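Local coordinates for protein molybdopterin adenylyltransferase (Helicobacter pylori, PDB 4XCW) that probably adenylylates molybdopterin with ATP, an activating step before metal insertion in molybdenum cofactor biosynthesis, at residues V10-D15 with Y46-D51; Q95-G100 with R120-I125; Q4-G9 with N40-H45. All blocks are in the same frame, centred on the assembly; numbering follows the deposited sequence. Where two conformers were deposited one is given.

Interaction 1: V10-D15 with Y46-D51; sequences VLSASD and YEIVAD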
ATOM      1  N   VAL B  10     -16.678  13.440  13.691  1.00 26.49           N
ATOM      2  CA  VAL B  10     -15.610  14.320  13.226  1.00 25.24           C
ATOM      3  C   VAL B  10     -14.614  14.471  14.363  1.00 29.31           C
ATOM      4  O   VAL B  10     -14.913  15.087  15.383  1.00 31.76           O
ATOM      5  CB  VAL B  10     -16.138  15.693  12.793  1.00 28.26           C
ATOM      6  CG1 VAL B  10     -15.009  16.547  12.194  1.00 28.09           C
ATOM      7  CG2 VAL B  10     -17.269  15.526  11.793  1.00 28.38           C
ATOM      8  N   LEU B  11     -13.432  13.897  14.184  1.00 27.80           N
ATOM      9  CA  LEU B  11     -12.421  13.881  15.225  0.50 28.91           C
ATOM     10  C   LEU B  11     -11.217  14.742  14.855  1.00 32.20           C
ATOM     11  O   LEU B  11     -10.477  14.407  13.938  1.00 30.38           O
ATOM     12  CB  LEU B  11     -11.974  12.445  15.491  0.50 26.56           C
ATOM     13  CG  LEU B  11     -11.024  12.282  16.670  0.50 27.40           C
ATOM     14  CD1 LEU B  11     -11.668  12.914  17.874  0.50 28.97           C
ATOM     15  CD2 LEU B  11     -10.721  10.815  16.927  0.50 24.36           C
ATOM     16  N   SER B  12     -11.023  15.845  15.571  1.00 27.93           N
ATOM     17  CA  SER B  12      -9.843  16.676  15.358  1.00 31.71           C
ATOM     18  C   SER B  12      -8.756  16.301  16.353  1.00 33.46           C
ATOM     19  O   SER B  12      -8.943  16.431  17.560  1.00 36.82           O
ATOM     20  CB  SER B  12     -10.183  18.162  15.486  1.00 33.46           C
ATOM     21  OG  SER B  12      -9.003  18.948  15.422  1.00 39.24           O
ATOM     22  N   ALA B  13      -7.631  15.812  15.840  1.00 34.95           N
ATOM     23  CA  ALA B  13      -6.488  15.471  16.675  1.00 37.01           C
ATOM     24  C   ALA B  13      -5.576  16.676  16.760  1.00 38.91           C
ATOM     25  O   ALA B  13      -5.040  17.123  15.745  1.00 41.40           O
ATOM     26  CB  ALA B  13      -5.741  14.272  16.118  1.00 38.50           C
ATOM     27  N   SER B  14      -5.399  17.200  17.966  1.00 40.95           N
ATOM     28  CA  SER B  14      -4.664  18.449  18.141  1.00 46.82           C
ATOM     29  C   SER B  14      -4.220  18.657  19.582  1.00 48.97           C
ATOM     30  O   SER B  14      -4.983  18.409  20.512  1.00 53.49           O
ATOM     31  CB  SER B  14      -5.526  19.629  17.689  1.00 52.14           C
ATOM     32  OG  SER B  14      -4.911  20.869  18.000  1.00 59.61           O
ATOM     33  N   ASP B  15      -2.986  19.119  19.762  1.00 51.99           N
ATOM     34  CA  ASP B  15      -2.483  19.427  21.095  1.00 56.39           C
ATOM     35  C   ASP B  15      -2.900  20.834  21.513  1.00 63.16           C
ATOM     36  O   ASP B  15      -2.626  21.263  22.636  1.00 72.14           O
ATOM     37  CB  ASP B  15      -0.958  19.285  21.147  1.00 65.06           C
ATOM     38  CG  ASP B  15      -0.502  17.834  21.114  1.00 67.07           C
ATOM     39  OD1 ASP B  15      -1.263  16.959  21.582  1.00 59.99           O
ATOM     40  OD2 ASP B  15       0.620  17.570  20.629  1.00 72.13           O
ATOM     41  N   TYR B  46     -18.743  15.867  16.991  1.00 39.71           N
ATOM     42  CA  TYR B  46     -17.431  16.490  16.871  1.00 40.38           C
ATOM     43  C   TYR B  46     -16.685  16.484  18.197  1.00 39.94           C
ATOM     44  O   TYR B  46     -17.259  16.785  19.240  1.00 41.35           O
ATOM     45  CB  TYR B  46     -17.579  17.924  16.358  1.00 44.86           C
ATOM     46  CG  TYR B  46     -16.297  18.731  16.359  1.00 49.26           C
ATOM     47  CD1 TYR B  46     -15.295  18.484  15.427  1.00 46.93           C
ATOM     48  CD2 TYR B  46     -16.096  19.753  17.281  1.00 54.49           C
ATOM     49  CE1 TYR B  46     -14.127  19.227  15.417  1.00 45.81           C
ATOM     50  CE2 TYR B  46     -14.930  20.503  17.277  1.00 55.22           C
ATOM     51  CZ  TYR B  46     -13.949  20.232  16.342  1.00 51.11           C
ATOM     52  OH  TYR B  46     -12.788  20.971  16.328  1.00 50.69           O
ATOM     53  N   GLU B  47     -15.404  16.136  18.147  1.00 36.16           N
ATOM     54  CA  GLU B  47     -14.557  16.134  19.332  1.00 41.10           C
ATOM     55  C   GLU B  47     -13.142  16.553  18.981  1.00 36.06           C
ATOM     56  O   GLU B  47     -12.609  16.150  17.948  1.00 33.56           O
ATOM     57  CB  GLU B  47     -14.526  14.750  19.984  1.00 46.88           C
ATOM     58  CG  GLU B  47     -15.762  14.398  20.779  1.00 57.77           C
ATOM     59  CD  GLU B  47     -15.570  13.156  21.626  1.00 62.43           C
ATOM     60  OE1 GLU B  47     -16.516  12.785  22.352  1.00 70.16           O
ATOM     61  OE2 GLU B  47     -14.476  12.554  21.567  1.00 55.10           O
ATOM     62  N   ILE B  48     -12.547  17.366  19.843  1.00 39.00           N
ATOM     63  CA  ILE B  48     -11.135  17.698  19.745  1.00 43.19           C
ATOM     64  C   ILE B  48     -10.379  16.829  20.736  1.00 41.78           C
ATOM     65  O   ILE B  48     -10.689  16.826  21.924  1.00 45.80           O
ATOM     66  CB  ILE B  48     -10.863  19.185  20.044  1.00 48.73           C
ATOM     67  CG1 ILE B  48     -11.780  20.075  19.208  1.00 53.41           C
ATOM     68  CG2 ILE B  48      -9.398  19.524  19.790  1.00 48.58           C
ATOM     69  CD1 ILE B  48     -11.522  21.563  19.392  1.00 58.84           C
ATOM     70  N   VAL B  49      -9.394  16.091  20.246  1.00 36.87           N
ATOM     71  CA  VAL B  49      -8.650  15.162  21.087  1.00 39.17           C
ATOM     72  C   VAL B  49      -7.144  15.393  20.958  1.00 41.14           C
ATOM     73  O   VAL B  49      -6.637  15.629  19.861  1.00 38.66           O
ATOM     74  CB  VAL B  49      -9.009  13.701  20.727  1.00 41.09           C
ATOM     75  CG1 VAL B  49      -8.125  12.712  21.470  1.00 43.92           C
ATOM     76  CG2 VAL B  49     -10.464  13.443  21.054  1.00 43.61           C
ATOM     77  N   ALA B  50      -6.440  15.347  22.086  1.00 39.37           N
ATOM     78  CA  ALA B  50      -4.988  15.513  22.094  1.00 41.61           C
ATOM     79  C   ALA B  50      -4.290  14.417  21.286  1.00 45.82           C
ATOM     80  O   ALA B  50      -4.853  13.348  21.052  1.00 42.88           O
ATOM     81  CB  ALA B  50      -4.469  15.527  23.523  1.00 39.87           C
ATOM     82  N   ASP B  51      -3.061  14.691  20.859  1.00 46.81           N
ATOM     83  CA  ASP B  51      -2.284  13.722  20.086  1.00 45.67           C
ATOM     84  C   ASP B  51      -1.773  12.584  20.961  1.00 41.93           C
ATOM     85  O   ASP B  51      -0.573  12.303  20.982  1.00 42.77           O
ATOM     86  CB  ASP B  51      -1.097  14.403  19.399  1.00 50.40           C
ATOM     87  CG  ASP B  51      -1.497  15.148  18.148  1.00 51.81           C
ATOM     88  OD1 ASP B  51      -2.243  14.575  17.325  1.00 49.05           O
ATOM     89  OD2 ASP B  51      -1.056  16.303  17.981  1.00 52.47           O
TER
HETATM   90  O   HOH W   1      -2.344  16.810  15.121  1.00 52.23           O
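On the face shared with Val10 and Ser12, Tyr46 has CG anti to the backbone N (chi1 173°), which lays its ring alongside Val10, whose CG1 is likewise anti to its own N. Val10 CG1 then lies 3.8 Å from Tyr46 CD1, while Val10 CB sits at the edge of the ring, in its plane. Farther along the ring, the Tyr46 hydroxyl end reaches the CB of Ser12. On the face that holds Leu11, Ala13, Glu47 and Val49, Leu11 CD1 meets Val49 CG2; the 3.4 Å between them belongs to one of two Leu11 conformers, so the tightness is doubtful. Leu11 and Val49 also touch helix 53-66, and the carboxylate of Glu47 is held there by Ser59 and Lys62.

The two strands run parallel, their axes 17° apart, and belong to the beta-alpha-beta unit of strand 6-13, helix 25-37 and strand 42-49. Their backbone bonds alternate: Glu47 N donates to Val10 O, Ser12 N to Glu47 O at 2.9 Å, Val49 N to Ser12 O at 2.7 Å and Ser14 N to Val49 O.

Beyond the strands, Asp15 OD1 takes the N-H of Asp51 at 3.0 Å, on the syn side but 34° out of the carboxylate plane. The Asp15 and Asp51 carboxylates stand nearly perpendicular, with their OD2 atoms 3.4 Å apart. Arg83 forms a salt bridge with Asp15 and touches Asp51, which probably offsets the closeness of the two acids.

Interaction 2: Q95-G100 with R120-I125; sequences QKMLPG and RQSAGI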
ATOM      1  N   GLN B  95     -11.177  -3.353  12.258  1.00 26.59           N
ATOM      2  CA  GLN B  95     -11.029  -4.793  12.075  1.00 26.96           C
ATOM      3  C   GLN B  95     -10.470  -5.145  10.688  1.00 29.80           C
ATOM      4  O   GLN B  95      -9.767  -6.146  10.526  1.00 34.62           O
ATOM      5  CB  GLN B  95     -12.377  -5.485  12.296  1.00 34.12           C
ATOM      6  CG  GLN B  95     -12.977  -5.223  13.669  1.00 41.65           C
ATOM      7  CD  GLN B  95     -14.478  -5.007  13.623  1.00 43.89           C
ATOM      8  OE1 GLN B  95     -15.040  -4.694  12.573  1.00 37.31           O
ATOM      9  NE2 GLN B  95     -15.138  -5.181  14.764  1.00 48.87           N
ATOM     10  N   LYS B  96     -10.807  -4.320   9.701  1.00 26.43           N
ATOM     11  CA  LYS B  96     -10.328  -4.444   8.318  1.00 24.99           C
ATOM     12  C   LYS B  96      -9.858  -3.087   7.823  1.00 25.54           C
ATOM     13  O   LYS B  96     -10.598  -2.114   7.944  1.00 28.60           O
ATOM     14  CB  LYS B  96     -11.432  -4.921   7.373  1.00 26.31           C
ATOM     15  CG  LYS B  96     -11.877  -6.358   7.483  1.00 37.14           C
ATOM     16  CD  LYS B  96     -12.930  -6.621   6.409  1.00 40.81           C
ATOM     17  CE  LYS B  96     -13.352  -8.084   6.349  1.00 48.30           C
ATOM     18  NZ  LYS B  96     -14.174  -8.497   7.524  1.00 52.38           N
ATOM     19  N   MET B  97      -8.664  -3.009   7.236  1.00 21.17           N
ATOM     20  CA  MET B  97      -8.234  -1.753   6.624  1.00 20.70           C
ATOM     21  C   MET B  97      -8.538  -1.768   5.125  1.00 20.74           C
ATOM     22  O   MET B  97      -8.611  -2.831   4.506  1.00 23.20           O
ATOM     23  CB  MET B  97      -6.739  -1.504   6.860  1.00 25.88           C
ATOM     24  CG  MET B  97      -6.350  -1.402   8.330  1.00 25.50           C
ATOM     25  SD  MET B  97      -7.198  -0.051   9.186  1.00 23.97           S
ATOM     26  CE  MET B  97      -6.427   1.391   8.474  1.00 22.99           C
ATOM     27  N   LEU B  98      -8.713  -0.581   4.556  1.00 19.35           N
ATOM     28  CA  LEU B  98      -9.001  -0.435   3.132  1.00 21.27           C
ATOM     29  C   LEU B  98      -7.878   0.361   2.479  1.00 22.87           C
ATOM     30  O   LEU B  98      -7.959   1.583   2.391  1.00 22.43           O
ATOM     31  CB  LEU B  98     -10.350   0.258   2.927  1.00 22.77           C
ATOM     32  CG  LEU B  98     -11.544  -0.389   3.628  1.00 23.59           C
ATOM     33  CD1 LEU B  98     -12.780   0.505   3.569  1.00 23.52           C
ATOM     34  CD2 LEU B  98     -11.835  -1.753   3.015  1.00 21.09           C
ATOM     35  N   PRO B  99      -6.810  -0.330   2.042  1.00 20.25           N
ATOM     36  CA  PRO B  99      -5.631   0.342   1.486  1.00 24.62           C
ATOM     37  C   PRO B  99      -5.948   1.212   0.269  1.00 21.92           C
ATOM     38  O   PRO B  99      -5.188   2.132  -0.021  1.00 25.93           O
ATOM     39  CB  PRO B  99      -4.706  -0.822   1.097  1.00 27.14           C
ATOM     40  CG  PRO B  99      -5.573  -2.021   1.047  1.00 26.72           C
ATOM     41  CD  PRO B  99      -6.654  -1.794   2.058  1.00 24.75           C
ATOM     42  N   GLY B 100      -7.043   0.923  -0.424  1.00 25.38           N
ATOM     43  CA  GLY B 100      -7.417   1.689  -1.604  1.00 24.34           C
ATOM     44  C   GLY B 100      -7.696   3.152  -1.311  1.00 24.66           C
ATOM     45  O   GLY B 100      -7.449   4.020  -2.153  1.00 24.95           O
ATOM     46  N   ARG B 120       0.343   9.283   5.866  1.00 23.63           N
ATOM     47  CA  ARG B 120      -0.060   7.960   6.312  1.00 22.22           C
ATOM     48  C   ARG B 120      -1.571   7.861   6.516  1.00 21.83           C
ATOM     49  O   ARG B 120      -2.035   6.931   7.172  1.00 24.99           O
ATOM     50  CB  ARG B 120       0.665   7.596   7.613  1.00 22.99           C
ATOM     51  CG  ARG B 120       2.149   7.296   7.411  1.00 25.27           C
ATOM     52  CD  ARG B 120       2.925   7.331   8.727  1.00 27.44           C
ATOM     53  NE  ARG B 120       2.185   6.733   9.835  1.00 35.56           N
ATOM     54  CZ  ARG B 120       2.082   5.427  10.057  1.00 37.00           C
ATOM     55  NH1 ARG B 120       2.661   4.561   9.242  1.00 38.89           N
ATOM     56  NH2 ARG B 120       1.385   4.986  11.095  1.00 37.33           N
ATOM     57  N   GLN B 121      -2.328   8.807   5.959  1.00 21.02           N
ATOM     58  CA  GLN B 121      -3.796   8.766   6.030  1.00 21.67           C
ATOM     59  C   GLN B 121      -4.302   7.437   5.522  1.00 24.96           C
ATOM     60  O   GLN B 121      -3.878   6.975   4.467  1.00 23.98           O
ATOM     61  CB  GLN B 121      -4.442   9.884   5.212  1.00 25.82           C
ATOM     62  CG  GLN B 121      -4.291  11.275   5.790  1.00 26.38           C
ATOM     63  CD  GLN B 121      -4.596  12.353   4.769  1.00 28.05           C
ATOM     64  OE1 GLN B 121      -3.848  13.324   4.644  1.00 32.15           O
ATOM     65  NE2 GLN B 121      -5.699  12.193   4.036  1.00 25.24           N
ATOM     66  N   SER B 122      -5.220   6.831   6.266  1.00 21.80           N
ATOM     67  CA  SER B 122      -5.754   5.528   5.898  0.50 23.10           C
ATOM     68  C   SER B 122      -7.260   5.476   6.101  1.00 21.72           C
ATOM     69  O   SER B 122      -7.885   6.476   6.455  1.00 24.82           O
ATOM     70  CB  SER B 122      -5.082   4.430   6.719  0.50 26.78           C
ATOM     71  OG  SER B 122      -5.264   4.668   8.105  0.50 28.40           O
ATOM     72  N   ALA B 123      -7.835   4.302   5.882  1.00 19.87           N
ATOM     73  CA  ALA B 123      -9.250   4.096   6.139  1.00 20.32           C
ATOM     74  C   ALA B 123      -9.477   2.643   6.494  1.00 22.35           C
ATOM     75  O   ALA B 123      -8.715   1.771   6.081  1.00 22.23           O
ATOM     76  CB  ALA B 123     -10.084   4.495   4.948  1.00 21.07           C
ATOM     77  N   GLY B 124     -10.513   2.385   7.285  1.00 19.20           N
ATOM     78  CA  GLY B 124     -10.812   1.029   7.694  1.00 19.89           C
ATOM     79  C   GLY B 124     -12.226   0.885   8.211  1.00 22.73           C
ATOM     80  O   GLY B 124     -12.957   1.868   8.354  1.00 20.43           O
ATOM     81  N   ILE B 125     -12.602  -0.351   8.512  1.00 19.96           N
ATOM     82  CA  ILE B 125     -13.935  -0.659   8.991  1.00 22.44           C
ATOM     83  C   ILE B 125     -13.911  -1.078  10.454  1.00 22.39           C
ATOM     84  O   ILE B 125     -13.115  -1.921  10.840  1.00 20.88           O
ATOM     85  CB  ILE B 125     -14.570  -1.795   8.173  1.00 20.94           C
ATOM     86  CG1 ILE B 125     -14.569  -1.450   6.687  1.00 22.41           C
ATOM     87  CG2 ILE B 125     -15.973  -2.112   8.697  1.00 22.91           C
ATOM     88  CD1 ILE B 125     -15.311  -0.160   6.362  1.00 22.52           C
TER
HETATM   89  O   HOH W   2      -6.120   3.204   3.506  1.00 29.53           O
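Lys96 O receives the N-H of Ile125 at 2.7 Å, in a nearly straight bond with an angle of 165° at the hydrogen. One residue earlier, Gln95 N donates to Ile125 O at 2.8 Å. Gln95 and Lys96 therefore both face Ile125, which makes a classic beta bulge. The Gln95 side chain is held by Asn127 through its NE2.

Two residues past Lys96, Leu98 N donates to Ala123 O at 2.8 Å. This donor lies 32° from the carbonyl plane. Between these bonds Met97 and Gly124 form a non-hydrogen-bonded antiparallel pair with a close CA-CA distance of 3.9 Å. Met97 SD passes near the Gly124 CA.

Strand 96-97 is the outermost strand within this chain at one end of the mixed sheet, and it pairs antiparallel with strand 123-126. The subunit boundary lies here: Met97 O accepts a hydrogen bond from Arg120 NE of a second subunit, and Arg120 NH1 of this chain bonds Met97 O of the third.

The Met97 chain is bent at chi2 (-60°) and again at chi3, which brings its methyl to the backbone of Ala123. CE comes 3.3 Å from Ala123 O. It also lies near Ser122 OG, but that approach holds for one of two Ser122 conformers and is doubtful. Leu98 and Ile125 meet through their CD1 methyls, 3.8 Å apart, and both also touch Leu130 and Cys155. A water bonded to Leu98 O joins Ala123 N by a weak bond.

Interaction 3: Q4-G9 with N40-H45; sequences QTIHIG and NPLEFH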
ATOM      1  N   GLN B   4     -33.088   7.933   6.203  1.00 42.72           N
ATOM      2  CA  GLN B   4     -32.450   7.645   7.477  1.00 42.20           C
ATOM      3  C   GLN B   4     -31.519   8.773   7.882  1.00 41.98           C
ATOM      4  O   GLN B   4     -30.875   9.398   7.038  1.00 39.72           O
ATOM      5  CB  GLN B   4     -31.676   6.333   7.411  1.00 42.89           C
ATOM      6  CG  GLN B   4     -32.542   5.104   7.553  1.00 49.32           C
ATOM      7  CD  GLN B   4     -31.749   3.824   7.399  1.00 52.45           C
ATOM      8  OE1 GLN B   4     -30.950   3.681   6.473  1.00 47.63           O
ATOM      9  NE2 GLN B   4     -31.956   2.888   8.318  1.00 57.75           N
ATOM     10  N   THR B   5     -31.456   9.034   9.181  1.00 45.30           N
ATOM     11  CA  THR B   5     -30.468   9.957   9.714  1.00 41.61           C
ATOM     12  C   THR B   5     -29.086   9.336   9.621  1.00 37.80           C
ATOM     13  O   THR B   5     -28.881   8.181  10.007  1.00 38.58           O
ATOM     14  CB  THR B   5     -30.766  10.327  11.172  1.00 44.67           C
ATOM     15  OG1 THR B   5     -32.081  10.885  11.258  1.00 45.71           O
ATOM     16  CG2 THR B   5     -29.749  11.341  11.682  1.00 42.81           C
ATOM     17  N   ILE B   6     -28.140  10.097   9.092  1.00 33.12           N
ATOM     18  CA  ILE B   6     -26.763   9.634   9.027  1.00 31.13           C
ATOM     19  C   ILE B   6     -25.992  10.277  10.165  1.00 35.86           C
ATOM     20  O   ILE B   6     -25.972  11.502  10.298  1.00 36.11           O
ATOM     21  CB  ILE B   6     -26.101   9.967   7.680  1.00 30.73           C
ATOM     22  CG1 ILE B   6     -26.924   9.382   6.528  1.00 32.25           C
ATOM     23  CG2 ILE B   6     -24.664   9.435   7.639  1.00 26.66           C
ATOM     24  CD1 ILE B   6     -27.068   7.872   6.573  1.00 30.87           C
ATOM     25  N   HIS B   7     -25.390   9.445  11.005  1.00 35.04           N
ATOM     26  CA  HIS B   7     -24.556   9.939  12.087  1.00 32.55           C
ATOM     27  C   HIS B   7     -23.103   9.966  11.643  1.00 33.26           C
ATOM     28  O   HIS B   7     -22.578   8.981  11.120  1.00 33.42           O
ATOM     29  CB  HIS B   7     -24.742   9.083  13.339  1.00 28.56           C
ATOM     30  CG  HIS B   7     -26.075   9.265  13.984  1.00 37.52           C
ATOM     31  ND1 HIS B   7     -26.306  10.209  14.964  1.00 38.88           N
ATOM     32  CD2 HIS B   7     -27.262   8.649  13.774  1.00 39.87           C
ATOM     33  CE1 HIS B   7     -27.568  10.154  15.337  1.00 42.32           C
ATOM     34  NE2 HIS B   7     -28.172   9.215  14.629  1.00 41.49           N
ATOM     35  N   ILE B   8     -22.469  11.119  11.826  1.00 31.81           N
ATOM     36  CA  ILE B   8     -21.116  11.330  11.329  1.00 27.32           C
ATOM     37  C   ILE B   8     -20.192  11.823  12.431  1.00 29.28           C
ATOM     38  O   ILE B   8     -20.463  12.840  13.069  1.00 29.45           O
ATOM     39  CB  ILE B   8     -21.100  12.343  10.171  1.00 27.99           C
ATOM     40  CG1 ILE B   8     -21.914  11.803   8.996  1.00 25.28           C
ATOM     41  CG2 ILE B   8     -19.670  12.622   9.722  1.00 27.51           C
ATOM     42  CD1 ILE B   8     -21.909  12.706   7.787  1.00 28.10           C
ATOM     43  N   GLY B   9     -19.110  11.089  12.659  1.00 30.96           N
ATOM     44  CA  GLY B   9     -18.108  11.491  13.630  1.00 28.04           C
ATOM     45  C   GLY B   9     -17.054  12.375  12.992  1.00 28.57           C
ATOM     46  O   GLY B   9     -16.602  12.115  11.878  1.00 26.22           O
ATOM     47  N   ASN B  40     -29.623  13.326   3.361  1.00 40.11           N
ATOM     48  CA  ASN B  40     -30.120  12.839   4.647  1.00 39.85           C
ATOM     49  C   ASN B  40     -30.100  13.907   5.724  1.00 39.87           C
ATOM     50  O   ASN B  40     -29.263  14.807   5.685  1.00 38.24           O
ATOM     51  CB  ASN B  40     -29.282  11.654   5.141  1.00 37.01           C
ATOM     52  CG  ASN B  40     -29.173  10.546   4.121  1.00 37.61           C
ATOM     53  OD1 ASN B  40     -28.464  10.677   3.127  1.00 38.14           O
ATOM     54  ND2 ASN B  40     -29.871   9.439   4.367  1.00 38.36           N
ATOM     55  N   PRO B  41     -31.018  13.809   6.695  1.00 42.87           N
ATOM     56  CA  PRO B  41     -30.780  14.545   7.936  1.00 44.81           C
ATOM     57  C   PRO B  41     -29.464  14.078   8.546  1.00 40.82           C
ATOM     58  O   PRO B  41     -29.215  12.872   8.647  1.00 39.56           O
ATOM     59  CB  PRO B  41     -31.981  14.177   8.816  1.00 52.41           C
ATOM     60  CG  PRO B  41     -32.622  12.992   8.151  1.00 51.36           C
ATOM     61  CD  PRO B  41     -32.312  13.107   6.697  1.00 46.63           C
ATOM     62  N   LEU B  42     -28.612  15.022   8.925  1.00 37.93           N
ATOM     63  CA  LEU B  42     -27.297  14.673   9.431  1.00 35.70           C
ATOM     64  C   LEU B  42     -27.145  15.061  10.893  1.00 38.89           C
ATOM     65  O   LEU B  42     -27.638  16.103  11.328  1.00 39.54           O
ATOM     66  CB  LEU B  42     -26.211  15.350   8.596  1.00 37.84           C
ATOM     67  CG  LEU B  42     -26.248  15.071   7.095  1.00 38.87           C
ATOM     68  CD1 LEU B  42     -25.143  15.835   6.380  1.00 41.07           C
ATOM     69  CD2 LEU B  42     -26.133  13.582   6.836  1.00 29.35           C
ATOM     70  N   GLU B  43     -26.467  14.209  11.651  1.00 37.08           N
ATOM     71  CA  GLU B  43     -26.089  14.546  13.014  1.00 43.11           C
ATOM     72  C   GLU B  43     -24.589  14.374  13.149  1.00 39.34           C
ATOM     73  O   GLU B  43     -24.056  13.285  12.931  1.00 35.67           O
ATOM     74  CB  GLU B  43     -26.842  13.685  14.035  1.00 47.67           C
ATOM     75  CG  GLU B  43     -28.350  13.904  14.019  1.00 58.79           C
ATOM     76  CD  GLU B  43     -29.038  13.435  15.290  1.00 65.32           C
ATOM     77  OE1 GLU B  43     -28.332  13.111  16.270  1.00 67.21           O
ATOM     78  OE2 GLU B  43     -30.288  13.395  15.307  1.00 66.49           O
ATOM     79  N   PHE B  44     -23.909  15.464  13.489  1.00 38.05           N
ATOM     80  CA  PHE B  44     -22.462  15.456  13.594  1.00 35.86           C
ATOM     81  C   PHE B  44     -21.991  15.304  15.034  1.00 40.98           C
ATOM     82  O   PHE B  44     -22.497  15.967  15.940  1.00 46.56           O
ATOM     83  CB  PHE B  44     -21.879  16.733  12.988  1.00 39.45           C
ATOM     84  CG  PHE B  44     -21.948  16.778  11.487  1.00 36.20           C
ATOM     85  CD1 PHE B  44     -21.017  16.099  10.722  1.00 29.18           C
ATOM     86  CD2 PHE B  44     -22.936  17.504  10.843  1.00 37.50           C
ATOM     87  CE1 PHE B  44     -21.074  16.139   9.339  1.00 33.00           C
ATOM     88  CE2 PHE B  44     -22.993  17.549   9.461  1.00 34.87           C
ATOM     89  CZ  PHE B  44     -22.061  16.864   8.711  1.00 32.28           C
ATOM     90  N   HIS B  45     -21.017  14.423  15.232  1.00 36.00           N
ATOM     91  CA  HIS B  45     -20.434  14.199  16.547  1.00 37.47           C
ATOM     92  C   HIS B  45     -18.983  14.644  16.531  1.00 34.52           C
ATOM     93  O   HIS B  45     -18.106  13.895  16.109  1.00 29.82           O
ATOM     94  CB  HIS B  45     -20.539  12.725  16.937  1.00 35.71           C
ATOM     95  CG  HIS B  45     -21.944  12.213  16.955  1.00 38.67           C
ATOM     96  ND1 HIS B  45     -22.763  12.324  18.058  1.00 40.67           N
ATOM     97  CD2 HIS B  45     -22.681  11.599  16.000  1.00 36.79           C
ATOM     98  CE1 HIS B  45     -23.940  11.794  17.783  1.00 44.60           C
ATOM     99  NE2 HIS B  45     -23.917  11.347  16.541  1.00 38.52           N
TER
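Ile6 N donates to Pro41 O and Glu43 N to Ile6 O, the first of four backbone bonds between the parallel strands. Ile8 N then donates to Glu43 O, and His45 N to Ile8 O at 2.7 Å. The bonds alternate in direction, and the strand axes lie 22° apart.

A side-chain bond extends the pairing at the start of both segments. Asn40 ND2 gives a hydrogen to Gln4 O at 2.9 Å, with the acceptor close to the amide plane and the donor in the carbonyl plane. ND2 also binds Tyr163 O, and OD1 takes the N-H of Gln165, so the amide is held at both ends. Ile6 CG1 packs against this group, 3.5 Å from Asn40 CG.

Two imidazoles meet rim to rim on the face that carries His7, Glu43 and His45. His7 ND1 and His45 NE2 share a hydrogen bond of 3.1 Å, and either may be the donor. The ring planes are 25° apart. Glu43 runs alongside His7, pointing the same way, with OE1 3.2 Å from His7 CE1. The His45 ring is also stacked with Tyr67.

Apolar side chains meet on the face of Ile6, Ile8, Leu42 and Phe44. Leu42 CD2 reaches Ile6 CB at 3.7 Å. Phe44 and Ile8 lie side by side. With its CG anti to the carbonyl carbon (chi1 -73°), Phe44 brings CD1 to 3.8 Å from Ile8 CB. Leu42, Phe44 and Ile8 also touch helix 25-37, the connecting helix of this beta-alpha-beta unit, which joins neighbouring parallel strands of the probable molybdopterin-binding domain.

How the interactions relate
Interactions 1 and 3 hold the same two strands, 6-13 and 42-49. Interaction 3 takes their first halves and interaction 1 their last, and the two meet where Val10 N lies 2.8 Å from His45 O, a probable hydrogen bond. Both are partly buried, and no other subunit touches them. Interaction 3 adds paired histidines, whereas interaction 1 runs on into loops with facing aspartates. Interaction 2 lies at the other end of the same sheet, its centre about 19 Å from that of interaction 1 and about 21 Å from that of interaction 3. It is antiparallel, more buried, and bordered by the other two subunits.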